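Local atomic coordinates of sortase (Actinomyces oris, PDB entry 5UTT), a protein that probably acts as a sortase transpeptidase, cleaving sorting signals of surface or pilus proteins and joining them to a new partner at the cell envelope. Residues N43-M48 / A59-Y64; Y143-T148 / I164-F169; G39-N44 / Y85-R90. All blocks are in the same frame, centred on the assembly; numbering follows the deposited sequence.

Contact 1: residues N43-M48 / A59-Y64; sequences NNMPIM and AAAGHY
Ile47 and Ala61 pair in parallel, CA to CA 4.6 Å, on strands whose axes lie 21° apart and which form the two strands of a beta-alpha-beta unit (strand 45-49, helix 53-56, strand 61-63) in the beta-barrel fold of the sortase family. Three backbone hydrogen bonds, each 2.8 Å, alternate along the pair: Ala61 N to Pro46 O, Met48 N to Ala61 O, and His63 N to Met48 O. The first is the most bent, 151° at the hydrogen, and Ala61 uses both its N-H and its carbonyl. CA-H...O contacts from Ile47 to Ala61 O and from Gly62 to Met48 O fill in between them.

Met45 reaches the neighbouring strand because its CG stands anti to the backbone N (chi1 -172°) and the chain runs on extended; CG passes Ala59 O, and CE comes to rest 3.5 Å from Ala61 N. On the face carrying Ile47 and Ala61, Ile47 CG1 lies 4.1 Å from Ala61 CB, and Ile78 of strand 74-79 packs against both side chains. The His63 ring is held from outside the pair: ND1 hydrogen-bonds Glu49 OE1, NE2 the carbonyl of Gln68, and the ring stacks on Phe76. Ala60 CB lies 3.3 Å from Pro46 O; Pro46 CB also packs on it, as does the thioether end of Met48, whose SD and CE are each 4.1 Å from Ala60 CB.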
loop_
_atom_site.group_PDB
_atom_site.type_symbol
_atom_site.label_atom_id
_atom_site.label_comp_id
_atom_site.label_asym_id
_atom_site.label_seq_id
_atom_site.Cartn_x
_atom_site.Cartn_y
_atom_site.Cartn_z
ATOM N N ASN A 43 -9.930 -8.809 -0.328
ATOM C CA ASN A 43 -8.559 -8.716 0.210
ATOM C C ASN A 43 -7.508 -9.290 -0.757
ATOM O O ASN A 43 -6.545 -9.965 -0.359
ATOM C CB ASN A 43 -8.493 -9.350 1.592
ATOM C CG ASN A 43 -7.396 -8.740 2.461
ATOM O OD1 ASN A 43 -6.901 -7.654 2.170
ATOM N ND2 ASN A 43 -7.082 -9.398 3.563
ATOM N N ASN A 44 -7.642 -8.946 -2.026
ATOM C CA ASN A 44 -6.666 -9.376 -3.003
ATOM C C ASN A 44 -6.548 -8.337 -4.086
ATOM O O ASN A 44 -6.564 -8.630 -5.271
ATOM C CB ASN A 44 -6.980 -10.777 -3.550
ATOM C CG ASN A 44 -8.260 -10.841 -4.344
ATOM O OD1 ASN A 44 -9.143 -10.011 -4.218
ATOM N ND2 ASN A 44 -8.336 -11.831 -5.222
ATOM N N MET A 45 -6.390 -7.104 -3.616
ATOM C CA MET A 45 -6.506 -5.959 -4.449
ATOM C C MET A 45 -5.313 -5.809 -5.339
ATOM O O MET A 45 -4.157 -5.721 -4.831
ATOM C CB MET A 45 -6.681 -4.739 -3.540
ATOM C CG MET A 45 -7.003 -3.456 -4.256
ATOM S SD MET A 45 -7.440 -2.166 -3.076
ATOM C CE MET A 45 -8.006 -0.815 -4.125
ATOM N N PRO A 46 -5.505 -5.773 -6.651
ATOM C CA PRO A 46 -4.324 -5.572 -7.534
ATOM C C PRO A 46 -3.751 -4.180 -7.334
ATOM O O PRO A 46 -4.494 -3.238 -7.037
ATOM C CB PRO A 46 -4.890 -5.706 -8.960
ATOM C CG PRO A 46 -6.283 -6.163 -8.766
ATOM C CD PRO A 46 -6.752 -5.782 -7.433
ATOM N N ILE A 47 -2.415 -4.088 -7.419
ATOM C CA ILE A 47 -1.717 -2.847 -7.487
ATOM C C ILE A 47 -1.174 -2.616 -8.885
ATOM O O ILE A 47 -0.401 -3.438 -9.411
ATOM C CB ILE A 47 -0.526 -2.811 -6.493
ATOM C CG1 ILE A 47 -0.999 -3.140 -5.062
ATOM C CG2 ILE A 47 0.089 -1.424 -6.529
ATOM C CD1 ILE A 47 0.165 -3.434 -4.084
ATOM N N MET A 48 -1.524 -1.478 -9.458
ATOM C CA MET A 48 -1.085 -1.123 -10.829
ATOM C C MET A 48 -0.343 0.191 -10.874
ATOM O O MET A 48 -0.563 1.053 -10.020
ATOM C CB MET A 48 -2.287 -1.113 -11.806
ATOM C CG MET A 48 -2.889 -2.460 -12.001
ATOM S SD MET A 48 -4.473 -2.257 -12.843
ATOM C CE MET A 48 -5.193 -3.857 -12.560
ATOM N N ALA A 59 -10.956 -1.316 -9.224
ATOM C CA ALA A 59 -10.952 -1.799 -7.828
ATOM C C ALA A 59 -9.530 -2.244 -7.540
ATOM O O ALA A 59 -9.312 -3.294 -6.919
ATOM C CB ALA A 59 -11.908 -2.938 -7.614
ATOM N N ALA A 60 -8.617 -1.462 -8.098
ATOM C CA ALA A 60 -7.146 -1.650 -7.916
ATOM C C ALA A 60 -6.523 -0.460 -7.251
ATOM O O ALA A 60 -7.003 0.667 -7.347
ATOM C CB ALA A 60 -6.493 -1.879 -9.268
ATOM N N ALA A 61 -5.422 -0.695 -6.538
ATOM C CA ALA A 61 -4.641 0.353 -5.976
ATOM C C ALA A 61 -3.711 0.861 -7.062
ATOM O O ALA A 61 -3.246 0.084 -7.884
ATOM C CB ALA A 61 -3.851 -0.180 -4.825
ATOM N N GLY A 62 -3.450 2.152 -7.050
ATOM C CA GLY A 62 -2.540 2.766 -8.027
ATOM C C GLY A 62 -1.246 3.362 -7.463
ATOM O O GLY A 62 -1.272 4.159 -6.532
ATOM N N HIS A 63 -0.118 3.026 -8.076
ATOM C CA HIS A 63 1.150 3.569 -7.623
ATOM C C HIS A 63 1.373 4.973 -8.174
ATOM O O HIS A 63 1.367 5.188 -9.375
ATOM C CB HIS A 63 2.278 2.666 -8.066
ATOM C CG HIS A 63 3.657 3.137 -7.676
ATOM N ND1 HIS A 63 4.677 3.174 -8.595
ATOM C CD2 HIS A 63 4.190 3.549 -6.501
ATOM C CE1 HIS A 63 5.784 3.601 -8.009
ATOM N NE2 HIS A 63 5.519 3.812 -6.734
ATOM N N TYR A 64 1.611 5.919 -7.260
ATOM C CA TYR A 64 2.057 7.260 -7.634
ATOM C C TYR A 64 3.362 7.154 -8.431
ATOM O O TYR A 64 4.379 6.627 -7.937
ATOM C CB TYR A 64 2.226 8.142 -6.390
ATOM C CG TYR A 64 0.940 8.561 -5.661
ATOM C CD1 TYR A 64 0.333 7.732 -4.716
ATOM C CD2 TYR A 64 0.367 9.789 -5.913
ATOM C CE1 TYR A 64 -0.819 8.135 -4.043
ATOM C CE2 TYR A 64 -0.789 10.204 -5.265
ATOM C CZ TYR A 64 -1.376 9.373 -4.346
ATOM O OH TYR A 64 -2.521 9.758 -3.667
#

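Contact 2: residues Y143-T148 / I164-F169; sequences YITLTT and IVHAKF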
loop_
_atom_site.group_PDB
_atom_site.type_symbol
_atom_site.label_atom_id
_atom_site.label_comp_id
_atom_site.label_asym_id
_atom_site.label_seq_id
_atom_site.Cartn_x
_atom_site.Cartn_y
_atom_site.Cartn_z
ATOM N N TYR A 143 9.349 2.374 2.994
ATOM C CA TYR A 143 7.960 2.530 3.438
ATOM C C TYR A 143 7.003 2.167 2.331
ATOM O O TYR A 143 7.365 2.189 1.133
ATOM C CB TYR A 143 7.636 3.969 3.835
ATOM C CG TYR A 143 8.076 4.354 5.212
ATOM C CD1 TYR A 143 7.215 4.236 6.279
ATOM C CD2 TYR A 143 9.376 4.758 5.453
ATOM C CE1 TYR A 143 7.604 4.575 7.556
ATOM C CE2 TYR A 143 9.788 5.105 6.723
ATOM C CZ TYR A 143 8.890 4.985 7.779
ATOM O OH TYR A 143 9.236 5.298 9.060
ATOM N N ILE A 144 5.787 1.874 2.762
ATOM C CA ILE A 144 4.586 1.891 1.859
ATOM C C ILE A 144 3.662 2.960 2.433
ATOM O O ILE A 144 3.624 3.160 3.649
ATOM C CB ILE A 144 3.904 0.504 1.692
ATOM C CG1 ILE A 144 2.837 0.514 0.550
ATOM C CG2 ILE A 144 3.194 0.019 2.949
ATOM C CD1 ILE A 144 2.239 -0.814 0.192
ATOM N N THR A 145 2.904 3.626 1.559
ATOM C CA THR A 145 1.969 4.615 1.992
ATOM C C THR A 145 0.675 4.314 1.258
ATOM O O THR A 145 0.707 4.147 0.054
ATOM C CB THR A 145 2.425 6.046 1.663
ATOM O OG1 THR A 145 3.623 6.346 2.424
ATOM C CG2 THR A 145 1.397 7.054 2.089
ATOM N N LEU A 146 -0.403 4.231 2.014
ATOM C CA LEU A 146 -1.759 4.082 1.417
ATOM C C LEU A 146 -2.505 5.365 1.597
ATOM O O LEU A 146 -2.591 5.857 2.754
ATOM C CB LEU A 146 -2.531 2.947 2.082
ATOM C CG LEU A 146 -2.433 1.513 1.518
ATOM C CD1 LEU A 146 -1.029 1.024 1.485
ATOM C CD2 LEU A 146 -3.306 0.545 2.317
ATOM N N THR A 147 -3.178 5.828 0.528
ATOM C CA THR A 147 -3.944 7.057 0.550
ATOM C C THR A 147 -5.351 6.831 0.046
ATOM O O THR A 147 -5.547 6.069 -0.887
ATOM C CB THR A 147 -3.290 8.240 -0.268
ATOM O OG1 THR A 147 -3.477 8.129 -1.688
ATOM C CG2 THR A 147 -1.762 8.291 -0.059
ATOM N N THR A 148 -6.271 7.527 0.658
ATOM C CA THR A 148 -7.661 7.521 0.188
ATOM C C THR A 148 -8.387 8.765 0.716
ATOM O O THR A 148 -7.848 9.528 1.498
ATOM C CB THR A 148 -8.363 6.208 0.631
ATOM O OG1 THR A 148 -9.631 6.106 -0.059
ATOM C CG2 THR A 148 -8.620 6.210 2.060
ATOM N N ILE A 164 -4.292 8.867 5.358
ATOM C CA ILE A 164 -2.982 8.375 4.938
ATOM C C ILE A 164 -2.492 7.363 5.969
ATOM O O ILE A 164 -2.526 7.631 7.145
ATOM C CB ILE A 164 -1.926 9.482 4.919
ATOM C CG1 ILE A 164 -2.441 10.729 4.200
ATOM C CG2 ILE A 164 -0.602 8.968 4.326
ATOM C CD1 ILE A 164 -2.757 10.491 2.745
ATOM N N VAL A 165 -2.064 6.190 5.507
ATOM C CA VAL A 165 -1.413 5.204 6.394
ATOM C C VAL A 165 0.023 4.971 5.956
ATOM O O VAL A 165 0.279 4.646 4.814
ATOM C CB VAL A 165 -2.170 3.853 6.462
ATOM C CG1 VAL A 165 -1.422 2.788 7.294
ATOM C CG2 VAL A 165 -3.524 4.072 7.053
ATOM N N HIS A 166 0.939 5.083 6.910
ATOM C CA HIS A 166 2.354 4.739 6.657
ATOM C C HIS A 166 2.754 3.405 7.317
ATOM O O HIS A 166 2.379 3.145 8.453
ATOM C CB HIS A 166 3.272 5.846 7.218
ATOM C CG HIS A 166 3.174 7.146 6.495
ATOM N ND1 HIS A 166 2.921 8.347 7.126
ATOM C CD2 HIS A 166 3.208 7.420 5.173
ATOM C CE1 HIS A 166 2.869 9.309 6.223
ATOM N NE2 HIS A 166 3.022 8.768 5.030
ATOM N N ALA A 167 3.520 2.584 6.605
ATOM C CA ALA A 167 4.030 1.312 7.124
ATOM C C ALA A 167 5.506 1.159 6.738
ATOM O O ALA A 167 5.898 1.400 5.602
ATOM C CB ALA A 167 3.199 0.114 6.654
ATOM N N LYS A 168 6.316 0.832 7.743
ATOM C CA LYS A 168 7.754 0.613 7.560
ATOM C C LYS A 168 8.061 -0.864 7.260
ATOM O O LYS A 168 7.479 -1.762 7.865
ATOM C CB LYS A 168 8.482 1.072 8.825
ATOM C CG LYS A 168 9.996 0.980 8.720
ATOM C CD LYS A 168 10.673 1.692 9.894
ATOM C CE LYS A 168 12.134 1.320 9.947
ATOM N NZ LYS A 168 12.919 2.122 10.925
ATOM N N PHE A 169 8.986 -1.106 6.347
ATOM C CA PHE A 169 9.344 -2.459 5.956
ATOM C C PHE A 169 9.777 -3.298 7.148
ATOM O O PHE A 169 10.591 -2.810 7.978
ATOM C CB PHE A 169 10.418 -2.407 4.868
ATOM C CG PHE A 169 10.833 -3.757 4.345
ATOM C CD1 PHE A 169 10.016 -4.492 3.490
ATOM C CD2 PHE A 169 12.025 -4.302 4.726
ATOM C CE1 PHE A 169 10.396 -5.744 3.034
ATOM C CE2 PHE A 169 12.412 -5.532 4.276
ATOM C CZ PHE A 169 11.594 -6.264 3.441
#
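Four backbone hydrogen bonds tie Ile144 to Ala167 and Leu146 to Val165, the hydrogen-bonded pairs of an antiparallel beta hairpin (strands 142-150 and 161-174) in the sortase beta barrel. They run both ways within each pair. The shortest, Val165 N to Leu146 O, is 2.8 Å. The longest, Ala167 N to Ile144 O, is 3.0 Å. The non-hydrogen-bonded pairs between and beyond them, Tyr143-Lys168, Thr145-His166 and Thr147-Ile164, carry most of the polar side chains. Thr145 and His166 lie side by side, with Thr145 OG1 in the ring plane at the imidazole edge, 3.0 Å from His166 CD2. Their hydrogen bonds are made elsewhere, Thr145 OG1 with Asn75 OD1 and His166 NE2 with the carbonyl of Val127.

At the Tyr143 end of the pair, Lys168 crosses over one face of the Tyr143 ring: its CB makes an off-centre CH-pi contact, 4.3 Å from the ring centroid and 29° off the normal. The lysine chain is fully extended and carries NZ on to a salt bridge with Asp141. Ile144 and Ala167 turn to the opposite face, where Ile144 CG2 and Ala167 CB meet at 3.7 Å, in contact with Phe112 of the neighbouring strand 108-120 and Ile101 of strand 100-104. Back on the face of Thr145, Ile164 straddles two threonines, placing CG2 3.6 Å from Thr145 CG2 and CD1 3.7 Å from Thr147 CG2.

Contact 3: residues G39-N44 / Y85-R90; sequences GVTNNN and YGNSFR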
loop_
_atom_site.group_PDB
_atom_site.type_symbol
_atom_site.label_atom_id
_atom_site.label_comp_id
_atom_site.label_asym_id
_atom_site.label_seq_id
_atom_site.Cartn_x
_atom_site.Cartn_y
_atom_site.Cartn_z
ATOM N N GLY A 39 -12.561 -10.540 5.558
ATOM C CA GLY A 39 -13.962 -10.485 5.955
ATOM C C GLY A 39 -14.621 -9.159 5.638
ATOM O O GLY A 39 -15.847 -9.037 5.738
ATOM N N VAL A 40 -13.815 -8.175 5.259
ATOM C CA VAL A 40 -14.262 -6.852 4.861
ATOM C C VAL A 40 -14.342 -6.789 3.342
ATOM O O VAL A 40 -15.422 -6.570 2.768
ATOM C CB VAL A 40 -13.318 -5.755 5.407
ATOM C CG1 VAL A 40 -13.789 -4.373 4.959
ATOM C CG2 VAL A 40 -13.180 -5.876 6.919
ATOM N N THR A 41 -13.211 -7.024 2.680
ATOM C CA THR A 41 -13.132 -7.045 1.230
ATOM C C THR A 41 -12.656 -8.425 0.770
ATOM O O THR A 41 -12.356 -9.254 1.605
ATOM C CB THR A 41 -12.185 -5.949 0.698
ATOM O OG1 THR A 41 -10.840 -6.290 0.981
ATOM C CG2 THR A 41 -12.450 -4.607 1.357
ATOM N N ASN A 42 -12.564 -8.668 -0.538
ATOM C CA ASN A 42 -11.974 -9.899 -1.047
ATOM C C ASN A 42 -10.499 -9.974 -0.644
ATOM O O ASN A 42 -9.904 -11.053 -0.699
ATOM C CB ASN A 42 -12.047 -9.955 -2.564
ATOM C CG ASN A 42 -13.480 -9.877 -3.071
ATOM O OD1 ASN A 42 -14.420 -9.892 -2.293
ATOM N ND2 ASN A 42 -13.639 -9.791 -4.377
ATOM N N ASN A 43 -9.930 -8.809 -0.328
ATOM C CA ASN A 43 -8.559 -8.716 0.210
ATOM C C ASN A 43 -7.508 -9.290 -0.757
ATOM O O ASN A 43 -6.545 -9.965 -0.359
ATOM C CB ASN A 43 -8.493 -9.350 1.592
ATOM C CG ASN A 43 -7.396 -8.740 2.461
ATOM O OD1 ASN A 43 -6.901 -7.654 2.170
ATOM N ND2 ASN A 43 -7.082 -9.398 3.563
ATOM N N ASN A 44 -7.642 -8.946 -2.026
ATOM C CA ASN A 44 -6.666 -9.376 -3.003
ATOM C C ASN A 44 -6.548 -8.337 -4.086
ATOM O O ASN A 44 -6.564 -8.630 -5.271
ATOM C CB ASN A 44 -6.980 -10.777 -3.550
ATOM C CG ASN A 44 -8.260 -10.841 -4.344
ATOM O OD1 ASN A 44 -9.143 -10.011 -4.218
ATOM N ND2 ASN A 44 -8.336 -11.831 -5.222
ATOM N N TYR A 85 -16.326 -1.599 -5.120
ATOM C CA TYR A 85 -16.829 -2.929 -4.767
ATOM C C TYR A 85 -15.731 -3.990 -4.868
ATOM O O TYR A 85 -14.859 -3.938 -5.740
ATOM C CB TYR A 85 -18.039 -3.290 -5.659
ATOM C CG TYR A 85 -18.623 -4.669 -5.402
ATOM C CD1 TYR A 85 -19.588 -4.878 -4.404
ATOM C CD2 TYR A 85 -18.207 -5.773 -6.155
ATOM C CE1 TYR A 85 -20.111 -6.142 -4.168
ATOM C CE2 TYR A 85 -18.721 -7.034 -5.920
ATOM C CZ TYR A 85 -19.670 -7.217 -4.927
ATOM O OH TYR A 85 -20.181 -8.474 -4.699
ATOM N N GLY A 86 -15.766 -4.961 -3.974
ATOM C CA GLY A 86 -14.917 -6.109 -4.083
ATOM C C GLY A 86 -13.624 -5.787 -3.352
ATOM O O GLY A 86 -13.308 -6.434 -2.362
ATOM N N ASN A 87 -12.932 -4.749 -3.812
ATOM C CA ASN A 87 -11.660 -4.310 -3.199
ATOM C C ASN A 87 -11.649 -2.804 -3.145
ATOM O O ASN A 87 -11.961 -2.143 -4.125
ATOM C CB ASN A 87 -10.449 -4.775 -4.006
ATOM C CG ASN A 87 -10.094 -6.228 -3.761
ATOM O OD1 ASN A 87 -9.849 -6.642 -2.602
ATOM N ND2 ASN A 87 -9.972 -6.997 -4.838
ATOM N N SER A 88 -11.230 -2.252 -2.016
ATOM C CA SER A 88 -11.204 -0.822 -1.803
ATOM C C SER A 88 -10.401 -0.495 -0.542
ATOM O O SER A 88 -10.086 -1.394 0.206
ATOM C CB SER A 88 -12.575 -0.292 -1.545
ATOM O OG SER A 88 -13.035 -0.732 -0.267
ATOM N N PHE A 89 -10.207 0.781 -0.244
ATOM C CA PHE A 89 -9.548 1.193 1.044
ATOM C C PHE A 89 -10.641 1.626 2.053
ATOM O O PHE A 89 -10.470 2.512 2.916
ATOM C CB PHE A 89 -8.526 2.328 0.798
ATOM C CG PHE A 89 -7.251 1.920 0.079
ATOM C CD1 PHE A 89 -7.050 0.630 -0.389
ATOM C CD2 PHE A 89 -6.240 2.847 -0.117
ATOM C CE1 PHE A 89 -5.864 0.270 -0.996
ATOM C CE2 PHE A 89 -5.059 2.482 -0.740
ATOM C CZ PHE A 89 -4.884 1.215 -1.205
ATOM N N ARG A 90 -11.847 1.060 1.906
ATOM C CA ARG A 90 -12.965 1.475 2.727
ATOM C C ARG A 90 -12.626 1.542 4.204
ATOM O O ARG A 90 -13.049 2.486 4.902
ATOM C CB ARG A 90 -14.105 0.483 2.553
ATOM C CG ARG A 90 -15.366 0.870 3.295
ATOM C CD ARG A 90 -16.373 -0.246 3.133
ATOM N NE ARG A 90 -17.679 0.151 3.580
ATOM C CZ ARG A 90 -18.722 -0.670 3.651
ATOM N NH1 ARG A 90 -18.592 -1.952 3.307
ATOM N NH2 ARG A 90 -19.892 -0.210 4.072
HETATM O O HOH W 1 -9.387 -4.716 -0.537
#
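Asn87 and Asn44 clasp each other where two irregular inter-strand loops of the sortase fold meet, one leading into strand 45-49 and the other following strand 74-79. The Asn87 amide uses both of its ends on a single residue: ND2 donates almost straight to Asn44 OD1 at 3.2 Å, while OD1 accepts from Asn44 N, also at 3.2 Å. Both donors stand out of the carbonyl plane of their acceptor, Asn87 ND2 by 34° and Asn44 N by 29°. Gripped in this way, the Asn87 amide is fixed in rotation although it belongs to no strand.

Gly86, just before Asn87, offers its carbonyl to the other loop. Asn42 N binds Gly86 O at 3.0 Å, with the flat end of the Asn42 side chain beside the same oxygen and Thr41 CB 3.3 Å from it.

A chi1 of 72° sets Thr41 OG1 between its backbone N and carbonyl carbon, where it accepts a weak hydrogen bond from Asn43 N. There it meets a water, 2.6 Å from Thr41 OG1 and 2.9 Å from Asn87 OD1, which bridges the threonine and the asparagine. Farther along, Ser88 makes an ST turn that shapes its own loop, and Arg90 reaches out to a salt bridge with Glu156. The turn is closed by Arg90 N donating to Ser88 OG at 3.1 Å.

In the fold
Following strand 28-33, the chain enters loop 39-44, the shared start of contacts 3 and 1. Contact 1 closes first, after helix 53-56, by returning the chain at 59-64 beside strand 45-49. Contact 3 closes later at 85-90, so its larger loop encloses contact 1; the two also touch, with Met45 SD packed on Phe89 CE1. Contact 2 follows in series as a local hairpin closure, with strand 142-150 beside strand 74-79. Phe89 also packs on Leu146 and Thr147, and Tyr64 OH probably hydrogen-bonds Thr147 OG1. Contacts 1 and 2 thus join strands of the same sheet, and contact 3 links the loops at 39-44 and 85-90 beside it.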